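Local atomic coordinates of colicin-D (Escherichia coli, PDB entry 5ZNM), a protein that inhibits protein synthesis in Escherichia coli and close relatives as an RNA-cleaving toxin, its central and C-terminal tRNase domains forming this chain. Residues 152-157 with 178-183; 202-207 with 282-287; 218-223 with 227-232. One frame throughout, in Å; residues are numbered along the deposited sequence.

Contact 1 (152-157 with 178-183)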
loop_
_atom_site.group_PDB
_atom_site.type_symbol
_atom_site.label_atom_id
_atom_site.label_comp_id
_atom_site.label_asym_id
_atom_site.label_seq_id
_atom_site.Cartn_x
_atom_site.Cartn_y
_atom_site.Cartn_z
ATOM N N PRO A 152 -14.620 4.959 20.269
ATOM C CA PRO A 152 -16.009 5.239 19.978
ATOM C C PRO A 152 -16.633 4.209 19.036
ATOM O O PRO A 152 -17.867 4.096 18.980
ATOM C CB PRO A 152 -15.923 6.649 19.358
ATOM C CG PRO A 152 -14.729 6.722 18.716
ATOM C CD PRO A 152 -13.750 5.915 19.566
ATOM N N VAL A 153 -15.811 3.460 18.302
ATOM C CA VAL A 153 -16.254 2.429 17.370
ATOM C C VAL A 153 -15.379 1.215 17.589
ATOM O O VAL A 153 -14.153 1.343 17.616
ATOM C CB VAL A 153 -16.133 2.870 15.899
ATOM C CG1 VAL A 153 -16.529 1.725 14.975
ATOM C CG2 VAL A 153 -16.984 4.056 15.643
ATOM N N ARG A 154 -15.994 0.044 17.736
ATOM C CA ARG A 154 -15.242 -1.198 17.757
ATOM C C ARG A 154 -15.637 -2.056 16.568
ATOM O O ARG A 154 -16.695 -1.866 15.958
ATOM C CB ARG A 154 -15.449 -1.955 19.071
ATOM C CG ARG A 154 -14.693 -1.307 20.231
ATOM C CD ARG A 154 -15.114 -1.893 21.565
ATOM N NE ARG A 154 -14.608 -3.243 21.758
ATOM C CZ ARG A 154 -14.889 -3.978 22.830
ATOM N NH1 ARG A 154 -15.673 -3.478 23.780
ATOM N NH2 ARG A 154 -14.404 -5.206 22.952
ATOM N N GLY A 155 -14.770 -3.007 16.237
ATOM C CA GLY A 155 -14.929 -3.808 15.042
ATOM C C GLY A 155 -15.024 -5.285 15.363
ATOM O O GLY A 155 -14.508 -5.755 16.381
ATOM N N GLN A 156 -15.685 -6.017 14.470
ATOM C CA GLN A 156 -15.843 -7.457 14.582
ATOM C C GLN A 156 -15.894 -8.055 13.184
ATOM O O GLN A 156 -16.619 -7.544 12.321
ATOM C CB GLN A 156 -17.119 -7.789 15.357
ATOM C CG GLN A 156 -17.718 -9.115 15.013
ATOM C CD GLN A 156 -18.707 -9.568 16.040
ATOM O OE1 GLN A 156 -19.857 -9.132 16.051
ATOM N NE2 GLN A 156 -18.262 -10.445 16.927
ATOM N N LEU A 157 -15.119 -9.114 12.953
ATOM C CA LEU A 157 -15.157 -9.829 11.684
ATOM C C LEU A 157 -16.240 -10.900 11.735
ATOM O O LEU A 157 -16.353 -11.633 12.721
ATOM C CB LEU A 157 -13.809 -10.463 11.363
ATOM C CG LEU A 157 -12.740 -9.515 10.833
ATOM C CD1 LEU A 157 -11.428 -10.257 10.682
ATOM C CD2 LEU A 157 -13.164 -8.913 9.505
ATOM N N ALA A 178 -16.785 0.812 25.590
ATOM C CA ALA A 178 -15.772 1.459 24.766
ATOM C C ALA A 178 -14.368 0.933 25.038
ATOM O O ALA A 178 -13.499 1.047 24.165
ATOM C CB ALA A 178 -15.802 2.975 24.981
ATOM N N ALA A 179 -14.136 0.333 26.208
ATOM C CA ALA A 179 -12.778 0.014 26.632
ATOM C C ALA A 179 -12.222 -1.151 25.826
ATOM O O ALA A 179 -12.836 -2.214 25.752
ATOM C CB ALA A 179 -12.747 -0.304 28.126
ATOM N N VAL A 180 -11.066 -0.939 25.210
ATOM C CA VAL A 180 -10.371 -1.950 24.424
ATOM C C VAL A 180 -9.057 -2.236 25.132
ATOM O O VAL A 180 -8.316 -1.300 25.425
ATOM C CB VAL A 180 -10.115 -1.478 22.980
ATOM C CG1 VAL A 180 -9.210 -2.435 22.242
ATOM C CG2 VAL A 180 -11.449 -1.315 22.228
ATOM N N PRO A 181 -8.718 -3.495 25.428
ATOM C CA PRO A 181 -7.483 -3.768 26.182
ATOM C C PRO A 181 -6.223 -3.609 25.336
ATOM O O PRO A 181 -6.181 -4.013 24.173
ATOM C CB PRO A 181 -7.656 -5.226 26.615
ATOM C CG PRO A 181 -8.465 -5.827 25.500
ATOM C CD PRO A 181 -9.454 -4.735 25.119
ATOM N N VAL A 182 -5.174 -3.068 25.959
ATOM C CA VAL A 182 -3.835 -3.017 25.372
ATOM C C VAL A 182 -3.035 -4.229 25.833
ATOM O O VAL A 182 -2.923 -4.498 27.038
ATOM C CB VAL A 182 -3.116 -1.714 25.754
ATOM C CG1 VAL A 182 -1.695 -1.690 25.158
ATOM C CG2 VAL A 182 -3.929 -0.511 25.295
ATOM N N LEU A 183 -2.458 -4.955 24.879
ATOM C CA LEU A 183 -1.723 -6.177 25.158
ATOM C C LEU A 183 -0.247 -6.009 24.814
ATOM O O LEU A 183 0.114 -5.214 23.946
ATOM C CB LEU A 183 -2.315 -7.343 24.379
ATOM C CG LEU A 183 -3.819 -7.521 24.609
ATOM C CD1 LEU A 183 -4.340 -8.711 23.841
ATOM C CD2 LEU A 183 -4.092 -7.681 26.086
#

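Contact 2 (202-207 with 282-287)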
loop_
_atom_site.group_PDB
_atom_site.type_symbol
_atom_site.label_atom_id
_atom_site.label_comp_id
_atom_site.label_asym_id
_atom_site.label_seq_id
_atom_site.Cartn_x
_atom_site.Cartn_y
_atom_site.Cartn_z
ATOM N N VAL A 202 -16.438 -17.674 25.991
ATOM C CA VAL A 202 -17.494 -18.643 25.705
ATOM C C VAL A 202 -17.485 -18.961 24.213
ATOM O O VAL A 202 -17.733 -18.085 23.377
ATOM C CB VAL A 202 -18.871 -18.118 26.147
ATOM C CG1 VAL A 202 -20.003 -19.010 25.606
ATOM C CG2 VAL A 202 -18.938 -18.010 27.647
ATOM N N GLY A 203 -17.187 -20.215 23.871
ATOM C CA GLY A 203 -17.130 -20.641 22.488
ATOM C C GLY A 203 -15.760 -20.695 21.853
ATOM O O GLY A 203 -15.662 -21.026 20.664
ATOM N N ALA A 204 -14.694 -20.403 22.602
ATOM C CA ALA A 204 -13.396 -20.455 21.953
ATOM C C ALA A 204 -12.289 -20.554 22.993
ATOM O O ALA A 204 -12.384 -19.902 24.035
ATOM C CB ALA A 204 -13.167 -19.220 21.067
ATOM N N PRO A 205 -11.248 -21.350 22.749
ATOM C CA PRO A 205 -10.095 -21.427 23.663
ATOM C C PRO A 205 -9.241 -20.171 23.588
ATOM O O PRO A 205 -9.514 -19.285 22.768
ATOM C CB PRO A 205 -9.297 -22.632 23.134
ATOM C CG PRO A 205 -9.674 -22.658 21.649
ATOM C CD PRO A 205 -11.105 -22.277 21.615
ATOM N N SER A 206 -8.212 -20.079 24.428
ATOM C CA SER A 206 -7.220 -19.026 24.300
ATOM C C SER A 206 -6.668 -19.025 22.886
ATOM O O SER A 206 -6.518 -20.078 22.266
ATOM C CB SER A 206 -6.064 -19.229 25.291
ATOM O OG SER A 206 -6.550 -19.478 26.610
ATOM N N ARG A 207 -6.349 -17.833 22.381
ATOM C CA ARG A 207 -5.919 -17.660 20.998
ATOM C C ARG A 207 -4.504 -17.102 20.989
ATOM O O ARG A 207 -4.245 -16.036 21.561
ATOM C CB ARG A 207 -6.871 -16.730 20.253
ATOM C CG ARG A 207 -7.102 -17.035 18.764
ATOM C CD ARG A 207 -6.021 -17.879 18.118
ATOM N NE ARG A 207 -6.457 -18.428 16.834
ATOM C CZ ARG A 207 -5.635 -18.822 15.865
ATOM N NH1 ARG A 207 -4.315 -18.714 16.011
ATOM N NH2 ARG A 207 -6.133 -19.320 14.744
ATOM N N ASN A 282 -12.361 -12.540 14.219
ATOM C CA ASN A 282 -13.692 -13.054 13.925
ATOM C C ASN A 282 -14.422 -13.416 15.211
ATOM O O ASN A 282 -13.819 -13.854 16.201
ATOM C CB ASN A 282 -13.618 -14.294 13.022
ATOM C CG ASN A 282 -12.810 -15.412 13.635
ATOM O OD1 ASN A 282 -11.575 -15.382 13.596
ATOM N ND2 ASN A 282 -13.495 -16.411 14.208
ATOM N N ASP A 283 -15.735 -13.224 15.182
ATOM C CA ASP A 283 -16.613 -13.823 16.179
ATOM C C ASP A 283 -16.309 -15.317 16.304
ATOM O O ASP A 283 -16.136 -15.993 15.286
ATOM C CB ASP A 283 -18.071 -13.613 15.755
ATOM C CG ASP A 283 -19.072 -13.977 16.845
ATOM O OD1 ASP A 283 -19.140 -15.160 17.245
ATOM O OD2 ASP A 283 -19.822 -13.077 17.276
ATOM N N PRO A 284 -16.237 -15.873 17.528
ATOM C CA PRO A 284 -15.966 -17.314 17.661
ATOM C C PRO A 284 -16.916 -18.176 16.854
ATOM O O PRO A 284 -16.549 -19.281 16.434
ATOM C CB PRO A 284 -16.138 -17.564 19.167
ATOM C CG PRO A 284 -15.900 -16.260 19.798
ATOM C CD PRO A 284 -16.348 -15.210 18.838
ATOM N N LEU A 285 -18.124 -17.694 16.596
ATOM C CA LEU A 285 -19.120 -18.501 15.901
ATOM C C LEU A 285 -19.091 -18.299 14.397
ATOM O O LEU A 285 -19.847 -18.972 13.687
ATOM C CB LEU A 285 -20.523 -18.188 16.429
ATOM C CG LEU A 285 -20.825 -18.579 17.884
ATOM C CD1 LEU A 285 -22.182 -18.017 18.312
ATOM C CD2 LEU A 285 -20.771 -20.103 18.085
ATOM N N ASP A 286 -18.253 -17.390 13.898
ATOM C CA ASP A 286 -18.131 -17.126 12.468
ATOM C C ASP A 286 -16.754 -17.609 12.036
ATOM O O ASP A 286 -15.756 -16.905 12.213
ATOM C CB ASP A 286 -18.336 -15.644 12.163
ATOM C CG ASP A 286 -19.781 -15.223 12.315
ATOM O OD1 ASP A 286 -20.431 -15.674 13.277
ATOM O OD2 ASP A 286 -20.276 -14.450 11.476
ATOM N N SER A 287 -16.718 -18.796 11.436
ATOM C CA SER A 287 -15.471 -19.516 11.216
ATOM C C SER A 287 -15.368 -20.113 9.817
ATOM O O SER A 287 -14.582 -21.048 9.616
ATOM C CB SER A 287 -15.326 -20.650 12.234
ATOM O OG SER A 287 -16.349 -21.623 12.017
HETATM O O HOH W 1 -14.106 -21.000 17.625
#

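Contact 3 (218-223 with 227-232). With SO4 (sulfate ion), chain D.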
loop_
_atom_site.group_PDB
_atom_site.type_symbol
_atom_site.label_atom_id
_atom_site.label_comp_id
_atom_site.label_asym_id
_atom_site.label_seq_id
_atom_site.Cartn_x
_atom_site.Cartn_y
_atom_site.Cartn_z
ATOM N N SER A 218 6.191 -6.757 1.441
ATOM C CA SER A 218 6.123 -7.911 0.553
ATOM C C SER A 218 7.375 -8.743 0.798
ATOM O O SER A 218 8.291 -8.317 1.505
ATOM C CB SER A 218 5.992 -7.491 -0.918
ATOM O OG SER A 218 6.795 -6.362 -1.211
ATOM N N VAL A 219 7.410 -9.930 0.200
ATOM C CA VAL A 219 8.508 -10.875 0.464
ATOM C C VAL A 219 9.789 -10.365 -0.186
ATOM O O VAL A 219 9.783 -10.044 -1.385
ATOM C CB VAL A 219 8.157 -12.273 -0.064
ATOM C CG1 VAL A 219 9.297 -13.244 0.235
ATOM C CG2 VAL A 219 6.855 -12.771 0.545
ATOM N N PRO A 220 10.905 -10.284 0.535
ATOM C CA PRO A 220 12.177 -10.012 -0.140
ATOM C C PRO A 220 12.588 -11.211 -0.971
ATOM O O PRO A 220 12.451 -12.358 -0.542
ATOM C CB PRO A 220 13.153 -9.760 1.013
ATOM C CG PRO A 220 12.542 -10.463 2.197
ATOM C CD PRO A 220 11.052 -10.392 1.998
ATOM N N THR A 221 13.082 -10.947 -2.176
ATOM C CA THR A 221 13.593 -12.035 -2.999
ATOM C C THR A 221 14.777 -12.704 -2.309
ATOM O O THR A 221 15.637 -12.037 -1.729
ATOM C CB THR A 221 13.996 -11.515 -4.373
ATOM O OG1 THR A 221 12.994 -10.605 -4.842
ATOM C CG2 THR A 221 14.122 -12.667 -5.346
ATOM N N ASP A 222 14.811 -14.038 -2.353
ATOM C CA ASP A 222 15.811 -14.814 -1.610
ATOM C C ASP A 222 17.140 -14.730 -2.352
ATOM O O ASP A 222 17.557 -15.647 -3.061
ATOM C CB ASP A 222 15.353 -16.260 -1.433
ATOM C CG ASP A 222 16.257 -17.058 -0.501
ATOM O OD1 ASP A 222 17.326 -16.544 -0.106
ATOM O OD2 ASP A 222 15.902 -18.212 -0.175
ATOM N N THR A 223 17.822 -13.600 -2.178
ATOM C CA THR A 223 19.084 -13.342 -2.855
ATOM C C THR A 223 20.135 -12.937 -1.833
ATOM O O THR A 223 19.862 -12.779 -0.633
ATOM C CB THR A 223 18.958 -12.244 -3.927
ATOM O OG1 THR A 223 18.697 -10.979 -3.299
ATOM C CG2 THR A 223 17.842 -12.560 -4.909
ATOM N N GLN A 227 19.576 -10.276 4.279
ATOM C CA GLN A 227 19.976 -11.145 5.374
ATOM C C GLN A 227 18.789 -11.985 5.821
ATOM O O GLN A 227 17.647 -11.686 5.461
ATOM C CB GLN A 227 20.514 -10.293 6.527
ATOM C CG GLN A 227 21.695 -9.414 6.096
ATOM C CD GLN A 227 22.605 -9.047 7.259
ATOM O OE1 GLN A 227 22.968 -9.901 8.063
ATOM N NE2 GLN A 227 22.974 -7.779 7.349
ATOM N N PRO A 228 19.011 -13.067 6.572
ATOM C CA PRO A 228 17.887 -13.957 6.916
ATOM C C PRO A 228 16.853 -13.262 7.794
ATOM O O PRO A 228 17.186 -12.611 8.785
ATOM C CB PRO A 228 18.566 -15.120 7.651
ATOM C CG PRO A 228 20.030 -15.069 7.184
ATOM C CD PRO A 228 20.308 -13.619 7.011
ATOM N N VAL A 229 15.587 -13.398 7.408
ATOM C CA VAL A 229 14.455 -12.930 8.219
ATOM C C VAL A 229 13.303 -13.902 8.033
ATOM O O VAL A 229 13.208 -14.581 7.012
ATOM C CB VAL A 229 13.987 -11.503 7.826
ATOM C CG1 VAL A 229 15.081 -10.422 8.037
ATOM C CG2 VAL A 229 13.446 -11.482 6.374
ATOM N N PRO A 230 12.411 -13.982 9.032
ATOM C CA PRO A 230 11.187 -14.769 8.833
ATOM C C PRO A 230 10.361 -14.154 7.722
ATOM O O PRO A 230 10.331 -12.935 7.542
ATOM C CB PRO A 230 10.462 -14.668 10.183
ATOM C CG PRO A 230 11.490 -14.153 11.153
ATOM C CD PRO A 230 12.408 -13.300 10.333
ATOM N N VAL A 231 9.678 -15.009 6.976
ATOM C CA VAL A 231 8.844 -14.559 5.867
ATOM C C VAL A 231 7.409 -14.947 6.198
ATOM O O VAL A 231 7.084 -16.135 6.316
ATOM C CB VAL A 231 9.311 -15.138 4.528
ATOM C CG1 VAL A 231 8.301 -14.826 3.428
ATOM C CG2 VAL A 231 10.665 -14.505 4.156
ATOM N N THR A 232 6.570 -13.949 6.411
ATOM C CA THR A 232 5.157 -14.209 6.675
ATOM C C THR A 232 4.472 -14.691 5.400
ATOM O O THR A 232 4.684 -14.096 4.330
ATOM C CB THR A 232 4.486 -12.938 7.188
ATOM O OG1 THR A 232 5.191 -12.463 8.338
ATOM C CG2 THR A 232 3.026 -13.210 7.560
HETATM S S SO4 D . 14.018 -7.226 -3.957
HETATM O O1 SO4 D . 15.475 -7.259 -3.813
HETATM O O2 SO4 D . 13.628 -8.176 -5.000
HETATM O O3 SO4 D . 13.388 -7.597 -2.690
HETATM O O4 SO4 D . 13.570 -5.891 -4.357
#

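Contact 1 (152-157 with 178-183)
R154 and V180 face each other from strands that are not hydrogen-bonded partners, their CA atoms 8.3 Å apart, so side chains rather than backbone bonds join 152-157 to 178-183. The contact packs one small antiparallel sheet against another within the part of the central domain that matches the S-type pyocin family. Strand 153-160 forms an edge of a four-stranded sheet, while strand 179-181 pairs with 148-150 in a two-stranded ribbon. R154 reaches across with its whole chain. Its CG stands beside the backbone N and anti to the carbonyl carbon (chi1 -74°), and a bend at chi3 (72°) swings the guanidinium round at the end of the extended aliphatic part. V180 runs past this chain in the opposite sense, and its CG2 branch does the touching, 3.7 Å from R154 NE and nearly as close to CG and CD. A branched valine suits this buried place because one methyl can lie against the arginine's methylenes while the residue also packs on I263 of strand 262-267. Arginine suits the other side because its apolar shaft accepts the methyl while its planar head still finds polar partners. NH2 forms a salt bridge with D261, and NH1 donates to the carbonyl of P177, just ahead of the second segment. These two bonds probably fix the rotation of the head, and the nearby carboxylate would offset its buried positive charge. Beyond the valine, the backbone of A178 and A179 passes the end of R154, and with the CB of A179 turned away a carbonyl meets the guanidinium. The O of A179 lies over one face of that group, offset toward its rim and 3.7 Å from R154 NH1, an approach from above rather than a hydrogen bond.

Contact 2 (202-207 with 282-287)
A204 and P284 supply the apolar part of this contact, their CB atoms meeting at 3.9 Å between two loops. The same corner of the proline ring lies against the backbone of the preceding residue, with P284 CB 3.8 Å from G203 O. Small residues fit here: the methyl of A204 reaches the ring without crowding it, and G203 has a positive phi at which a CB would be jammed against the carbonyl O of V202 and would also point toward P284.

Polar links across the contact are indirect. One water donates to P284 O at 3.2 Å and more weakly to G203 O. R321 of helix 314-329 ties the same pair of carbonyls, bonding G203 O through NH1 and P284 O, weakly, through NH2.

The surface offered by 282-287 is a type I beta turn from D283 to D286, opened by an Asx turn. P284 suits its second position, since the ring already holds phi near the value required. The turn is closed by D286 N donating to D283 O at 2.9 Å. N282 ND2 reaches that same oxygen from the opposite face of the carbonyl, 59° out of its plane, so two donors grip one acceptor. In the Asx turn, L285 N donates almost straight (167°) to D283 OD1 at 2.8 Å, using the anti lone pair of that oxygen. With CG of D283 anti to its own nitrogen (chi1 -170°), the carboxylate leans forward over the following residues to meet this N-H.

Among the charged groups, D283 OD2 makes a salt bridge with R314 of helix 314-329. Beside it, the L285 side chain packs on that helix and on helix 292-297, joining the turn to the region of the colicin D nuclease family.

Contact 3 (218-223 with 227-232)
V219 and V231 bring together two lengths of loop that have neither helix nor strand and share no hydrogen bond, so a few apolar side chains make the whole contact. The two valines cross at about a right angle. CG1 of V231 does the work on its side, lying 3.7 Å from V219 CG1 and 3.8 Å from V219 CG2, so that a single methyl rests against both branches of its partner. Alongside, the ring of P220 approaches V229 more loosely, with P220 CG 4.4 Å from V229 CG2. The chain doubles back between the segments, and both residue types suit it: P220, in the polyproline II region (phi/psi -70/138°), keeps its length extended without a strand partner, while the valines offer compact branched methyls.

Past P220 the chain binds a sulfate ion, probably from the crystallisation liquor. T221 OG1 donates to sulfate O2 at 2.5 Å, shorter than usual for such a bond, so its exact length is doubtful, and T221 N bonds O3 weakly. OG1 stands beside the backbone N (chi1 -43°), which lets hydroxyl and N-H address the same ion, and H226 NE2 adds a third bond.

The second subunit also borders the loop: Q227 NE2 donates to A11 O and T272 O of that copy, and V229 packs on its A270. Within the chain, P228, P230 and T232 lie on helix 32-42, whose N39 accepts from V231 N, while T232 OG1 is hydrogen-bonded to N51 of strand 49-51 and N212 of strand 207-212.

Overall arrangement
Contacts 1 and 2 are neighbours, their centres 16 Å apart, and they touch where strand 153-160 passes the start of 282-287. There L157 O and D283 N lie 3.0 Å apart, probably hydrogen-bonded, and L157 CB packs 3.6 Å from N282 CA. Together they lead from the pyocin-family sheets toward helix 314-329 of the nuclease part. Contact 3 stands apart, its centre 32 Å from each of the others and its nearest atoms about 12 Å from contact 2. Along the chain it is nevertheless nested inside the loop that contact 2 closes. The sulfate, probably from the crystallisation liquor, is bound at contact 3.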